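Local coordinates for fiber protein (Raptor adenovirus a, PDB 5FLD) that forms the trimeric head domain at the tip of the adenovirus fibre, which probably attaches the virus to its receptor on the host cell, at residues T99-A104 and M120-T125; I64-E69 and V153-S158; S38-H43 and F54-V59; A104-I109 and M148-V153. The protein carries 2 engineered substitutions. One frame throughout, in Å; residues are numbered along the deposited sequence.

In the fold
All four contacts pair antiparallel strands of the same curled sheet in the fibre head. Contacts 1 and 2 are buried and contact 4 partly so, whereas contact 3 lies on the surface, about 16 Å from the chain centre. Contacts 1 and 4 share strand 102-109 and its residue A104; contacts 2 and 4 share strand 147-159 and V153; strands 51-59 and 62-67 hydrogen-bond side by side, joining contact 3 to contact 2. Chemistry follows position. Isoleucine, leucine, proline and phenylalanine fill contact 2; contact 4 adds methionine and valine; contact 1 has a polar knot around T99, and contact 3 carries a salt bridge beside a stacked tyrosine. Each contact also touches a neighbouring subunit.

Contact 1 of 4, residues T99-A104 and M120-T125; sequences TAPSTA and MMQFLT
T99 and Q122 form the polar part of this contact, where the chain enters strand 102-109 of a beta hairpin whose other arm is strand 114-125. T99 uses three groups against the opposite strand. Its N donates to F123 O at 2.9 Å, its hydroxyl OG1 receives F123 N at 3.0 Å, and its O takes Q122 NE2 at 2.8 Å. The hydroxyl lies between the backbone N and the carbonyl carbon (chi1 73°), which brings it up to the F123 amide while it donates in turn to A100 O. Q122 is extended beyond CG, and T99 O lies in the plane of its amide, which helps fix that amide's rotation. Further on, S102 and M121 make a regular hydrogen-bonded pair: S102 N reaches M121 O and M121 N reaches S102 O, both at 2.8 Å.

The apolar contacts split between the two faces of the sheet. M120, bent at its last torsion, brings CE across to P101, 3.8 Å from its CB, and also touches T103 OG1. On the S102 and M121 face, M121 SD lies 3.9 Å from A104 CB.

Strand 147-159 pairs along the other edge of segment 99-104, with backbone bonds from A100 to L157 and T103 to H154; its F156 meets the F123 ring edge-to-face, and P155 O accepts S102 OG. Strand 131-136 flanks strand 114-125 on its far side, bonding to M120 and Q122, while P101 O accepts H154 ND1 of a second subunit and T103 packs on T103 of both neighbouring subunits at the trimer interface.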
loop_
_atom_site.group_PDB
_atom_site.type_symbol
_atom_site.label_atom_id
_atom_site.label_comp_id
_atom_site.label_asym_id
_atom_site.label_seq_id
_atom_site.Cartn_x
_atom_site.Cartn_y
_atom_site.Cartn_z
ATOM N N THR A 99 3.231 6.970 -13.140
ATOM C CA THR A 99 3.163 6.956 -11.659
ATOM C C THR A 99 4.039 5.898 -11.051
ATOM O O THR A 99 4.418 4.916 -11.691
ATOM C CB THR A 99 1.712 6.713 -11.125
ATOM O OG1 THR A 99 1.310 5.345 -11.315
ATOM C CG2 THR A 99 0.701 7.645 -11.789
ATOM N N ALA A 100 4.301 6.072 -9.758
ATOM C CA ALA A 100 4.791 4.977 -8.928
ATOM C C ALA A 100 3.634 3.965 -8.684
ATOM O O ALA A 100 2.459 4.277 -8.980
ATOM C CB ALA A 100 5.336 5.546 -7.623
ATOM N N PRO A 101 3.920 2.746 -8.171
ATOM C CA PRO A 101 2.827 1.820 -7.911
ATOM C C PRO A 101 2.057 2.177 -6.667
ATOM O O PRO A 101 2.661 2.739 -5.740
ATOM C CB PRO A 101 3.533 0.472 -7.683
ATOM C CG PRO A 101 4.802 0.879 -7.119
ATOM C CD PRO A 101 5.224 2.065 -7.955
ATOM N N SER A 102 0.759 1.874 -6.668
ATOM C CA SER A 102 -0.117 2.047 -5.496
ATOM C C SER A 102 -0.932 0.788 -5.225
ATOM O O SER A 102 -1.300 0.020 -6.132
ATOM C CB SER A 102 -1.100 3.224 -5.674
ATOM O OG SER A 102 -0.455 4.402 -5.363
ATOM N N THR A 103 -1.307 0.601 -3.984
ATOM C CA THR A 103 -2.035 -0.588 -3.592
ATOM C C THR A 103 -3.524 -0.381 -3.846
ATOM O O THR A 103 -4.049 0.675 -3.576
ATOM C CB THR A 103 -1.780 -0.947 -2.121
ATOM O OG1 THR A 103 -0.352 -1.028 -1.941
ATOM C CG2 THR A 103 -2.422 -2.285 -1.765
ATOM N N ALA A 104 -4.160 -1.435 -4.339
ATOM C CA ALA A 104 -5.616 -1.445 -4.528
ATOM C C ALA A 104 -6.210 -2.711 -4.004
ATOM O O ALA A 104 -5.580 -3.730 -4.027
ATOM C CB ALA A 104 -5.988 -1.289 -5.996
ATOM N N MET A 120 -1.159 -4.460 -6.749
ATOM C CA MET A 120 -0.530 -3.167 -6.963
ATOM C C MET A 120 -0.857 -2.708 -8.375
ATOM O O MET A 120 -1.003 -3.525 -9.289
ATOM C CB MET A 120 0.943 -3.199 -6.673
ATOM C CG MET A 120 1.185 -3.365 -5.157
ATOM S SD MET A 120 2.800 -2.891 -4.615
ATOM C CE MET A 120 2.490 -1.136 -4.436
ATOM N N MET A 121 -1.028 -1.402 -8.528
ATOM C CA MET A 121 -1.366 -0.790 -9.830
ATOM C C MET A 121 -0.415 0.344 -10.123
ATOM O O MET A 121 0.022 1.027 -9.212
ATOM C CB MET A 121 -2.758 -0.206 -9.777
ATOM C CG MET A 121 -3.831 -1.198 -9.496
ATOM S SD MET A 121 -5.396 -0.314 -9.701
ATOM C CE MET A 121 -6.327 -1.791 -9.887
ATOM N N GLN A 122 -0.151 0.593 -11.409
ATOM C CA GLN A 122 0.802 1.589 -11.820
ATOM C C GLN A 122 0.476 2.050 -13.222
ATOM O O GLN A 122 0.144 1.221 -14.066
ATOM C CB GLN A 122 2.212 0.990 -11.804
ATOM C CG GLN A 122 3.284 2.034 -11.980
ATOM C CD GLN A 122 4.675 1.466 -11.787
ATOM O OE1 GLN A 122 4.891 0.241 -11.833
ATOM N NE2 GLN A 122 5.624 2.352 -11.553
ATOM N N PHE A 123 0.529 3.353 -13.434
ATOM C CA PHE A 123 0.394 3.928 -14.777
ATOM C C PHE A 123 1.785 4.065 -15.396
ATOM O O PHE A 123 2.684 4.668 -14.809
ATOM C CB PHE A 123 -0.301 5.255 -14.743
ATOM C CG PHE A 123 -1.759 5.169 -14.434
ATOM C CD1 PHE A 123 -2.212 5.209 -13.116
ATOM C CD2 PHE A 123 -2.686 5.066 -15.446
ATOM C CE1 PHE A 123 -3.579 5.138 -12.845
ATOM C CE2 PHE A 123 -4.042 4.980 -15.184
ATOM C CZ PHE A 123 -4.503 5.017 -13.855
ATOM N N LEU A 124 1.933 3.484 -16.572
ATOM C CA LEU A 124 3.220 3.440 -17.279
ATOM C C LEU A 124 2.946 3.775 -18.744
ATOM O O LEU A 124 1.856 3.531 -19.224
ATOM C CB LEU A 124 3.813 2.050 -17.178
ATOM C CG LEU A 124 4.216 1.573 -15.785
ATOM C CD1 LEU A 124 4.713 0.149 -15.800
ATOM C CD2 LEU A 124 5.263 2.512 -15.196
ATOM N N THR A 125 3.946 4.338 -19.420
ATOM C CA THR A 125 3.867 4.629 -20.847
ATOM C C THR A 125 4.795 3.658 -21.587
ATOM O O THR A 125 5.919 3.384 -21.157
ATOM C CB THR A 125 4.216 6.091 -21.138
ATOM O OG1 THR A 125 3.323 6.946 -20.416
ATOM C CG2 THR A 125 4.082 6.400 -22.637
#

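Contact 2 of 4, residues I64-E69 and V153-S158; sequences ITILGE and VHPFLS. Engineered in segment 64-69: E69 (natural residue Asn).
F156 and T65 form an antiparallel hydrogen-bonded pair that joins strand 62-67 to the final strand, 147-159, in the antiparallel beta sheet of the fibre head. T65 N donates to F156 O and F156 N to T65 O, each at 2.8 Å and in the plane of the carbonyl that accepts it.

The F156 side chain runs out from this pair. CB sits 3.7 Å from T65 O. With CG beside the backbone N (chi1 -65°), the ring extends beside strand 62-67 toward L67, and T65 O lies at its edge, close to CD1. CE1, farther out, is met obliquely by both CG and CD1 of L67, with L67 CD1 at 3.6 Å. The tip, CZ, ends near M121 of strand 114-125. H154 O stands above one face, offset toward the rim.

The other face of the sheet carries I64, I66 and P155. The proline ring lies alongside both isoleucines: its CB is 3.6 Å from I64 CG2, and its CG comes within 3.3 Å of I66 CD1, tighter than ordinary van der Waals contact.

Strand 51-59 continues the sheet beyond strand 62-67, with F54 packed on T65 and L67. Around the threefold, the H154 ring meets H154 of both neighbouring subunits, and I66 packs on L159 of one of them, so the proline-isoleucine side of the contact faces the trimer interface. One water links the two strands beside the T65-F156 pair: it lies 2.7 Å from T65 OG1, donates to F156 O at 3.0 Å and also donates to S158 OG.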
loop_
_atom_site.group_PDB
_atom_site.type_symbol
_atom_site.label_atom_id
_atom_site.label_comp_id
_atom_site.label_asym_id
_atom_site.label_seq_id
_atom_site.Cartn_x
_atom_site.Cartn_y
_atom_site.Cartn_z
ATOM N N ILE A 64 -0.120 14.223 -7.131
ATOM C CA ILE A 64 -0.949 13.188 -6.532
ATOM C C ILE A 64 -2.124 13.048 -7.463
ATOM O O ILE A 64 -2.822 14.030 -7.749
ATOM C CB ILE A 64 -1.496 13.570 -5.136
ATOM C CG1 ILE A 64 -0.397 14.084 -4.206
ATOM C CG2 ILE A 64 -2.308 12.405 -4.547
ATOM C CD1 ILE A 64 0.638 13.091 -3.842
ATOM N N THR A 65 -2.361 11.827 -7.932
ATOM C CA THR A 65 -3.483 11.582 -8.782
ATOM C C THR A 65 -4.483 10.660 -8.101
ATOM O O THR A 65 -4.114 9.596 -7.563
ATOM C CB THR A 65 -3.027 10.995 -10.130
ATOM O OG1 THR A 65 -2.133 11.900 -10.787
ATOM C CG2 THR A 65 -4.209 10.730 -11.003
ATOM N N ILE A 66 -5.744 11.064 -8.109
ATOM C CA ILE A 66 -6.808 10.264 -7.535
ATOM C C ILE A 66 -7.737 9.827 -8.628
ATOM O O ILE A 66 -8.238 10.650 -9.374
ATOM C CB ILE A 66 -7.654 11.068 -6.521
ATOM C CG1 ILE A 66 -6.763 11.657 -5.432
ATOM C CG2 ILE A 66 -8.792 10.237 -5.966
ATOM C CD1 ILE A 66 -6.221 10.651 -4.487
ATOM N N LEU A 67 -8.008 8.531 -8.694
ATOM C CA LEU A 67 -8.940 8.020 -9.675
ATOM C C LEU A 67 -10.367 8.198 -9.230
ATOM O O LEU A 67 -10.675 8.146 -8.021
ATOM C CB LEU A 67 -8.699 6.537 -9.911
ATOM C CG LEU A 67 -7.312 6.185 -10.400
ATOM C CD1 LEU A 67 -7.296 4.697 -10.762
ATOM C CD2 LEU A 67 -6.885 7.043 -11.587
ATOM N N GLY A 68 -11.234 8.361 -10.221
ATOM C CA GLY A 68 -12.681 8.338 -10.022
ATOM C C GLY A 68 -13.115 7.073 -9.307
ATOM O O GLY A 68 -12.466 6.028 -9.388
ATOM N N GLU A 69 -14.205 7.182 -8.556
ATOM C CA GLU A 69 -14.749 6.032 -7.839
ATOM C C GLU A 69 -15.590 5.159 -8.768
ATOM O O GLU A 69 -15.940 5.549 -9.891
ATOM C CB GLU A 69 -15.562 6.487 -6.618
ATOM C CG GLU A 69 -14.646 6.901 -5.468
ATOM C CD GLU A 69 -15.387 7.343 -4.217
ATOM O OE1 GLU A 69 -16.515 7.887 -4.329
ATOM O OE2 GLU A 69 -14.820 7.155 -3.117
ATOM N N VAL A 153 -8.434 2.295 -3.756
ATOM C CA VAL A 153 -7.041 2.378 -4.191
ATOM C C VAL A 153 -6.384 3.605 -3.568
ATOM O O VAL A 153 -7.004 4.664 -3.412
ATOM C CB VAL A 153 -6.991 2.364 -5.750
ATOM C CG1 VAL A 153 -7.813 3.492 -6.332
ATOM C CG2 VAL A 153 -5.566 2.427 -6.286
ATOM N N HIS A 154 -5.132 3.448 -3.171
ATOM C CA HIS A 154 -4.354 4.532 -2.584
ATOM C C HIS A 154 -4.035 5.528 -3.685
ATOM O O HIS A 154 -3.892 5.130 -4.857
ATOM C CB HIS A 154 -3.070 3.973 -1.943
ATOM C CG HIS A 154 -2.282 4.991 -1.168
ATOM N ND1 HIS A 154 -2.673 5.463 0.071
ATOM C CD2 HIS A 154 -1.141 5.651 -1.474
ATOM C CE1 HIS A 154 -1.806 6.367 0.495
ATOM N NE2 HIS A 154 -0.850 6.476 -0.408
ATOM N N PRO A 155 -3.926 6.825 -3.351
ATOM C CA PRO A 155 -3.562 7.793 -4.381
ATOM C C PRO A 155 -2.250 7.482 -5.101
ATOM O O PRO A 155 -1.319 6.884 -4.535
ATOM C CB PRO A 155 -3.410 9.097 -3.590
ATOM C CG PRO A 155 -4.316 8.907 -2.417
ATOM C CD PRO A 155 -4.220 7.482 -2.056
ATOM N N PHE A 156 -2.170 7.895 -6.362
ATOM C CA PHE A 156 -0.985 7.674 -7.150
ATOM C C PHE A 156 0.001 8.831 -7.079
ATOM O O PHE A 156 -0.397 9.989 -7.242
ATOM C CB PHE A 156 -1.335 7.413 -8.620
ATOM C CG PHE A 156 -2.104 6.155 -8.839
ATOM C CD1 PHE A 156 -3.490 6.146 -8.697
ATOM C CD2 PHE A 156 -1.431 4.963 -9.123
ATOM C CE1 PHE A 156 -4.198 4.971 -8.867
ATOM C CE2 PHE A 156 -2.124 3.786 -9.280
ATOM C CZ PHE A 156 -3.515 3.798 -9.161
ATOM N N LEU A 157 1.283 8.523 -6.905
ATOM C CA LEU A 157 2.317 9.565 -6.874
ATOM C C LEU A 157 3.084 9.592 -8.147
ATOM O O LEU A 157 3.487 8.556 -8.666
ATOM C CB LEU A 157 3.329 9.367 -5.717
ATOM C CG LEU A 157 2.820 9.181 -4.284
ATOM C CD1 LEU A 157 3.979 9.194 -3.270
ATOM C CD2 LEU A 157 1.794 10.193 -3.847
ATOM N N SER A 158 3.328 10.805 -8.628
ATOM C CA SER A 158 4.242 11.049 -9.731
ATOM C C SER A 158 5.251 12.093 -9.268
ATOM O O SER A 158 4.888 13.021 -8.555
ATOM C CB SER A 158 3.463 11.560 -10.937
ATOM O OG SER A 158 2.524 10.593 -11.376
HETATM O O HOH W 1 0.294 11.102 -9.995
HETATM O O HOH W 2 -6.346 6.911 -6.599
#

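Contact 3 of 4, residues S38-H43 and F54-V59; sequences SYSDGH and FRKTRV
Y39, D41 and R55 interlock on one face of the hairpin made by strands 39-45 and 51-59. D41 is gripped by two nitrogens side-on: R55 NE donates to OD1 at 2.8 Å, and R55 NH2 donates to the syn lone pair of D41 OD2 at 3.1 Å. R55, with CG anti to the backbone N (chi1 174°), bends at chi3 to lay its guanidinium flat on the Y39 ring, with CZ 3.6 Å from the ring centroid and the planes 13° apart. One flat group thus serves a carboxylate at its edge and a ring over its face.

Backbone groups are satisfied mostly by each other. S40 N reaches K56 O, and K56 N returns to S40 O at 2.8 Å. G42 and F54 exchange a similar pair of bonds, and R58 N meets S38 O at 3.2 Å. A water donates to K56 O, giving that carbonyl a second partner, and is hydrogen-bonded to S40 OG.

On the other face, G42 CA lies over the F54 ring, a CH-pi contact 3.8 Å from its centroid, and F54 is buried against T65 and L67. Two bonds and a cation-pi stack fix the rotation of the R55 guanidinium, but Y39 and D41 are exposed, and solvent probably weakens the electrostatic part of the ion pair.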
loop_
_atom_site.group_PDB
_atom_site.type_symbol
_atom_site.label_atom_id
_atom_site.label_comp_id
_atom_site.label_asym_id
_atom_site.label_seq_id
_atom_site.Cartn_x
_atom_site.Cartn_y
_atom_site.Cartn_z
ATOM N N SER A 38 -4.574 24.632 -8.463
ATOM C CA SER A 38 -4.054 23.488 -7.673
ATOM C C SER A 38 -4.062 22.150 -8.454
ATOM O O SER A 38 -3.077 21.400 -8.453
ATOM C CB SER A 38 -4.883 23.350 -6.371
ATOM O OG SER A 38 -4.343 22.394 -5.470
ATOM N N TYR A 39 -5.175 21.895 -9.140
ATOM C CA TYR A 39 -5.442 20.612 -9.777
ATOM C C TYR A 39 -5.770 20.712 -11.272
ATOM O O TYR A 39 -5.960 21.803 -11.811
ATOM C CB TYR A 39 -6.598 19.900 -9.044
ATOM C CG TYR A 39 -7.906 20.653 -9.026
ATOM C CD1 TYR A 39 -8.786 20.603 -10.116
ATOM C CD2 TYR A 39 -8.271 21.423 -7.920
ATOM C CE1 TYR A 39 -9.986 21.303 -10.103
ATOM C CE2 TYR A 39 -9.473 22.124 -7.896
ATOM C CZ TYR A 39 -10.327 22.058 -8.990
ATOM O OH TYR A 39 -11.516 22.747 -8.965
ATOM N N SER A 40 -5.821 19.550 -11.926
ATOM C CA SER A 40 -6.422 19.399 -13.259
ATOM C C SER A 40 -7.157 18.059 -13.362
ATOM O O SER A 40 -6.776 17.066 -12.721
ATOM C CB SER A 40 -5.374 19.530 -14.369
ATOM O OG SER A 40 -4.321 18.600 -14.219
ATOM N N ASP A 41 -8.241 18.044 -14.122
ATOM C CA ASP A 41 -8.950 16.808 -14.377
ATOM C C ASP A 41 -8.476 16.250 -15.709
ATOM O O ASP A 41 -8.054 16.987 -16.612
ATOM C CB ASP A 41 -10.455 17.015 -14.333
ATOM C CG ASP A 41 -10.953 17.336 -12.926
ATOM O OD1 ASP A 41 -10.529 16.670 -11.947
ATOM O OD2 ASP A 41 -11.763 18.273 -12.786
ATOM N N GLY A 42 -8.473 14.930 -15.808
ATOM C CA GLY A 42 -8.203 14.268 -17.074
ATOM C C GLY A 42 -8.990 12.991 -17.176
ATOM O O GLY A 42 -9.713 12.612 -16.253
ATOM N N HIS A 43 -8.885 12.341 -18.330
ATOM C CA HIS A 43 -9.490 11.033 -18.503
ATOM C C HIS A 43 -8.761 10.177 -19.513
ATOM O O HIS A 43 -7.987 10.689 -20.331
ATOM C CB HIS A 43 -10.979 11.137 -18.899
ATOM C CG HIS A 43 -11.196 11.643 -20.295
ATOM N ND1 HIS A 43 -11.359 12.977 -20.576
ATOM C CD2 HIS A 43 -11.338 10.991 -21.474
ATOM C CE1 HIS A 43 -11.550 13.132 -21.877
ATOM N NE2 HIS A 43 -11.553 11.951 -22.445
ATOM N N PHE A 54 -9.825 11.010 -13.678
ATOM C CA PHE A 54 -8.892 11.258 -12.585
ATOM C C PHE A 54 -8.720 12.747 -12.336
ATOM O O PHE A 54 -9.039 13.588 -13.201
ATOM C CB PHE A 54 -7.531 10.591 -12.858
ATOM C CG PHE A 54 -6.867 11.044 -14.124
ATOM C CD1 PHE A 54 -6.081 12.191 -14.147
ATOM C CD2 PHE A 54 -7.033 10.331 -15.313
ATOM C CE1 PHE A 54 -5.469 12.620 -15.322
ATOM C CE2 PHE A 54 -6.426 10.765 -16.483
ATOM C CZ PHE A 54 -5.639 11.898 -16.491
ATOM N N ARG A 55 -8.212 13.058 -11.145
ATOM C CA ARG A 55 -7.870 14.436 -10.775
ATOM C C ARG A 55 -6.453 14.466 -10.250
ATOM O O ARG A 55 -6.103 13.682 -9.350
ATOM C CB ARG A 55 -8.846 14.976 -9.722
ATOM C CG ARG A 55 -8.438 16.355 -9.214
ATOM C CD ARG A 55 -9.524 17.032 -8.403
ATOM N NE ARG A 55 -10.586 17.568 -9.255
ATOM C CZ ARG A 55 -11.429 18.551 -8.922
ATOM N NH1 ARG A 55 -11.366 19.157 -7.730
ATOM N NH2 ARG A 55 -12.346 18.942 -9.804
ATOM N N LYS A 56 -5.655 15.388 -10.765
ATOM C CA LYS A 56 -4.257 15.522 -10.399
ATOM C C LYS A 56 -4.087 16.741 -9.533
ATOM O O LYS A 56 -4.613 17.797 -9.889
ATOM C CB LYS A 56 -3.385 15.677 -11.625
ATOM C CG LYS A 56 -3.412 14.513 -12.582
ATOM C CD LYS A 56 -2.563 14.786 -13.824
ATOM C CE LYS A 56 -1.103 14.374 -13.687
ATOM N NZ LYS A 56 -0.365 14.479 -14.986
ATOM N N THR A 57 -3.352 16.606 -8.430
ATOM C CA THR A 57 -3.052 17.735 -7.535
ATOM C C THR A 57 -1.540 17.887 -7.464
ATOM O O THR A 57 -0.838 16.937 -7.134
ATOM C CB THR A 57 -3.675 17.545 -6.148
ATOM O OG1 THR A 57 -5.098 17.412 -6.263
ATOM C CG2 THR A 57 -3.367 18.749 -5.235
ATOM N N ARG A 58 -1.027 19.081 -7.793
ATOM C CA ARG A 58 0.408 19.352 -7.717
ATOM C C ARG A 58 0.718 19.779 -6.299
ATOM O O ARG A 58 -0.012 20.570 -5.709
ATOM C CB ARG A 58 0.841 20.459 -8.677
ATOM C CG ARG A 58 0.709 20.100 -10.148
ATOM C CD ARG A 58 0.861 21.340 -11.033
ATOM N NE ARG A 58 0.584 21.077 -12.450
ATOM C CZ ARG A 58 0.709 21.969 -13.440
ATOM N NH1 ARG A 58 1.114 23.219 -13.197
ATOM N NH2 ARG A 58 0.430 21.609 -14.694
ATOM N N VAL A 59 1.760 19.196 -5.738
ATOM C CA VAL A 59 2.230 19.525 -4.400
ATOM C C VAL A 59 3.724 19.784 -4.612
ATOM O O VAL A 59 4.556 18.898 -4.420
ATOM C CB VAL A 59 1.939 18.366 -3.416
ATOM C CG1 VAL A 59 2.369 18.713 -1.998
ATOM C CG2 VAL A 59 0.464 17.970 -3.468
HETATM O O HOH W 3 -2.594 19.561 -11.636
#

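Contact 4 of 4, residues A104-I109 and M148-V153; sequences ALCIFI and MHIVTV
M148 and F108 form the tight end of this contact, side by side on the inner face of the pairing between strands 102-109 and 147-159. M148 CG is anti to its own N (chi1 180°), which lays the chain along the phenylalanine, and SD comes to 3.4 Å from F108 CE1, an oblique Met-aromatic contact. C106 and A104 continue this face: C106 CB touches M148 CG, and A104 CB lies 3.8 Å from V153 CG2.

On the opposite face the looser pair is L105 and V151, with L105 CD2 alongside V151 CG1 at 4.1 Å. I107, H149 and I109 are partly exposed yet still meet their partners closely: I107 CD1 rests on V151 CG2 at 3.5 Å, and I109 CD1 comes to the edge of the H149 ring, 3.4 Å from NE2. H149 ND1 is hydrogen-bonded to T72 OG1.

Between the faces, I107 and H149 exchange two 2.8 Å bonds, I107 N to H149 O and H149 N to I107 O. Nearer V153 the register slips by one residue in a classic beta bulge: two residues, V151 and T152, stand across from the single L105, whose O accepts V151 N at 2.8 Å and, only weakly, T152 N.

Strand 114-125 borders strand 102-109 on its other edge and sends M121 against C106 and I150. F73 of strand 72-74 and I89 of strand 86-90 close over M148, whereas L136 of a neighbouring subunit covers the L105-V151 end.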
loop_
_atom_site.group_PDB
_atom_site.type_symbol
_atom_site.label_atom_id
_atom_site.label_comp_id
_atom_site.label_asym_id
_atom_site.label_seq_id
_atom_site.Cartn_x
_atom_site.Cartn_y
_atom_site.Cartn_z
ATOM N N ALA A 104 -4.160 -1.435 -4.339
ATOM C CA ALA A 104 -5.616 -1.445 -4.528
ATOM C C ALA A 104 -6.210 -2.711 -4.004
ATOM O O ALA A 104 -5.580 -3.730 -4.027
ATOM C CB ALA A 104 -5.988 -1.289 -5.996
ATOM N N LEU A 105 -7.460 -2.639 -3.577
ATOM C CA LEU A 105 -8.250 -3.829 -3.333
ATOM C C LEU A 105 -9.182 -3.978 -4.522
ATOM O O LEU A 105 -9.945 -3.058 -4.819
ATOM C CB LEU A 105 -9.084 -3.690 -2.052
ATOM C CG LEU A 105 -9.952 -4.904 -1.701
ATOM C CD1 LEU A 105 -9.146 -6.164 -1.403
ATOM C CD2 LEU A 105 -10.784 -4.532 -0.482
ATOM N N CYS A 106 -9.060 -5.105 -5.223
ATOM C CA CYS A 106 -9.830 -5.384 -6.423
ATOM C C CYS A 106 -10.642 -6.631 -6.255
ATOM O O CYS A 106 -10.296 -7.564 -5.496
ATOM C CB CYS A 106 -8.915 -5.570 -7.629
ATOM S SG CYS A 106 -7.966 -4.057 -7.949
ATOM N N ILE A 107 -11.730 -6.655 -7.013
ATOM C CA ILE A 107 -12.535 -7.833 -7.149
ATOM C C ILE A 107 -12.445 -8.289 -8.590
ATOM O O ILE A 107 -12.698 -7.503 -9.512
ATOM C CB ILE A 107 -14.023 -7.616 -6.774
ATOM C CG1 ILE A 107 -14.221 -7.234 -5.293
ATOM C CG2 ILE A 107 -14.800 -8.875 -7.054
ATOM C CD1 ILE A 107 -15.528 -6.522 -5.041
ATOM N N PHE A 108 -12.094 -9.556 -8.774
ATOM C CA PHE A 108 -12.045 -10.201 -10.088
ATOM C C PHE A 108 -13.167 -11.202 -10.199
ATOM O O PHE A 108 -13.253 -12.153 -9.427
ATOM C CB PHE A 108 -10.703 -10.894 -10.380
ATOM C CG PHE A 108 -9.527 -9.958 -10.370
ATOM C CD1 PHE A 108 -9.140 -9.294 -11.504
ATOM C CD2 PHE A 108 -8.808 -9.727 -9.186
ATOM C CE1 PHE A 108 -8.073 -8.390 -11.474
ATOM C CE2 PHE A 108 -7.749 -8.822 -9.169
ATOM C CZ PHE A 108 -7.381 -8.162 -10.297
ATOM N N ILE A 109 -14.049 -10.968 -11.161
ATOM C CA ILE A 109 -15.154 -11.886 -11.425
ATOM C C ILE A 109 -14.777 -12.700 -12.644
ATOM O O ILE A 109 -14.515 -12.159 -13.754
ATOM C CB ILE A 109 -16.461 -11.115 -11.705
ATOM C CG1 ILE A 109 -16.772 -10.183 -10.531
ATOM C CG2 ILE A 109 -17.591 -12.104 -11.976
ATOM C CD1 ILE A 109 -18.073 -9.453 -10.661
ATOM N N MET A 148 -13.149 -6.683 -13.586
ATOM C CA MET A 148 -12.321 -6.278 -12.466
ATOM C C MET A 148 -12.917 -5.007 -11.910
ATOM O O MET A 148 -13.005 -4.017 -12.633
ATOM C CB MET A 148 -10.858 -5.996 -12.864
ATOM C CG MET A 148 -10.014 -5.568 -11.661
ATOM S SD MET A 148 -8.333 -5.037 -12.085
ATOM C CE MET A 148 -8.601 -3.406 -12.703
ATOM N N HIS A 149 -13.281 -5.027 -10.625
ATOM C CA HIS A 149 -13.780 -3.855 -9.924
ATOM C C HIS A 149 -12.734 -3.344 -8.981
ATOM O O HIS A 149 -12.194 -4.127 -8.227
ATOM C CB HIS A 149 -14.998 -4.206 -9.093
ATOM C CG HIS A 149 -16.117 -4.801 -9.870
ATOM N ND1 HIS A 149 -16.901 -4.055 -10.730
ATOM C CD2 HIS A 149 -16.596 -6.068 -9.926
ATOM C CE1 HIS A 149 -17.823 -4.834 -11.266
ATOM N NE2 HIS A 149 -17.669 -6.055 -10.795
ATOM N N ILE A 150 -12.448 -2.053 -9.016
ATOM C CA ILE A 150 -11.585 -1.463 -8.016
ATOM C C ILE A 150 -12.448 -1.048 -6.826
ATOM O O ILE A 150 -13.297 -0.170 -6.954
ATOM C CB ILE A 150 -10.805 -0.261 -8.540
ATOM C CG1 ILE A 150 -9.977 -0.650 -9.767
ATOM C CG2 ILE A 150 -9.966 0.360 -7.387
ATOM C CD1 ILE A 150 -9.124 0.458 -10.317
ATOM N N VAL A 151 -12.259 -1.699 -5.684
ATOM C CA VAL A 151 -13.001 -1.366 -4.463
ATOM C C VAL A 151 -12.467 -0.068 -3.857
ATOM O O VAL A 151 -13.240 0.873 -3.526
ATOM C CB VAL A 151 -12.951 -2.513 -3.436
ATOM C CG1 VAL A 151 -13.710 -2.118 -2.162
ATOM C CG2 VAL A 151 -13.565 -3.782 -4.038
ATOM N N THR A 152 -11.148 -0.023 -3.663
ATOM C CA THR A 152 -10.504 1.173 -3.167
ATOM C C THR A 152 -9.035 1.126 -3.611
ATOM O O THR A 152 -8.489 0.038 -3.858
ATOM C CB THR A 152 -10.684 1.287 -1.628
ATOM O OG1 THR A 152 -10.532 2.667 -1.261
ATOM C CG2 THR A 152 -9.754 0.356 -0.924
ATOM N N VAL A 153 -8.434 2.295 -3.756
ATOM C CA VAL A 153 -7.041 2.378 -4.191
ATOM C C VAL A 153 -6.384 3.605 -3.568
ATOM O O VAL A 153 -7.004 4.664 -3.412
ATOM C CB VAL A 153 -6.991 2.364 -5.750
ATOM C CG1 VAL A 153 -7.813 3.492 -6.332
ATOM C CG2 VAL A 153 -5.566 2.427 -6.286
#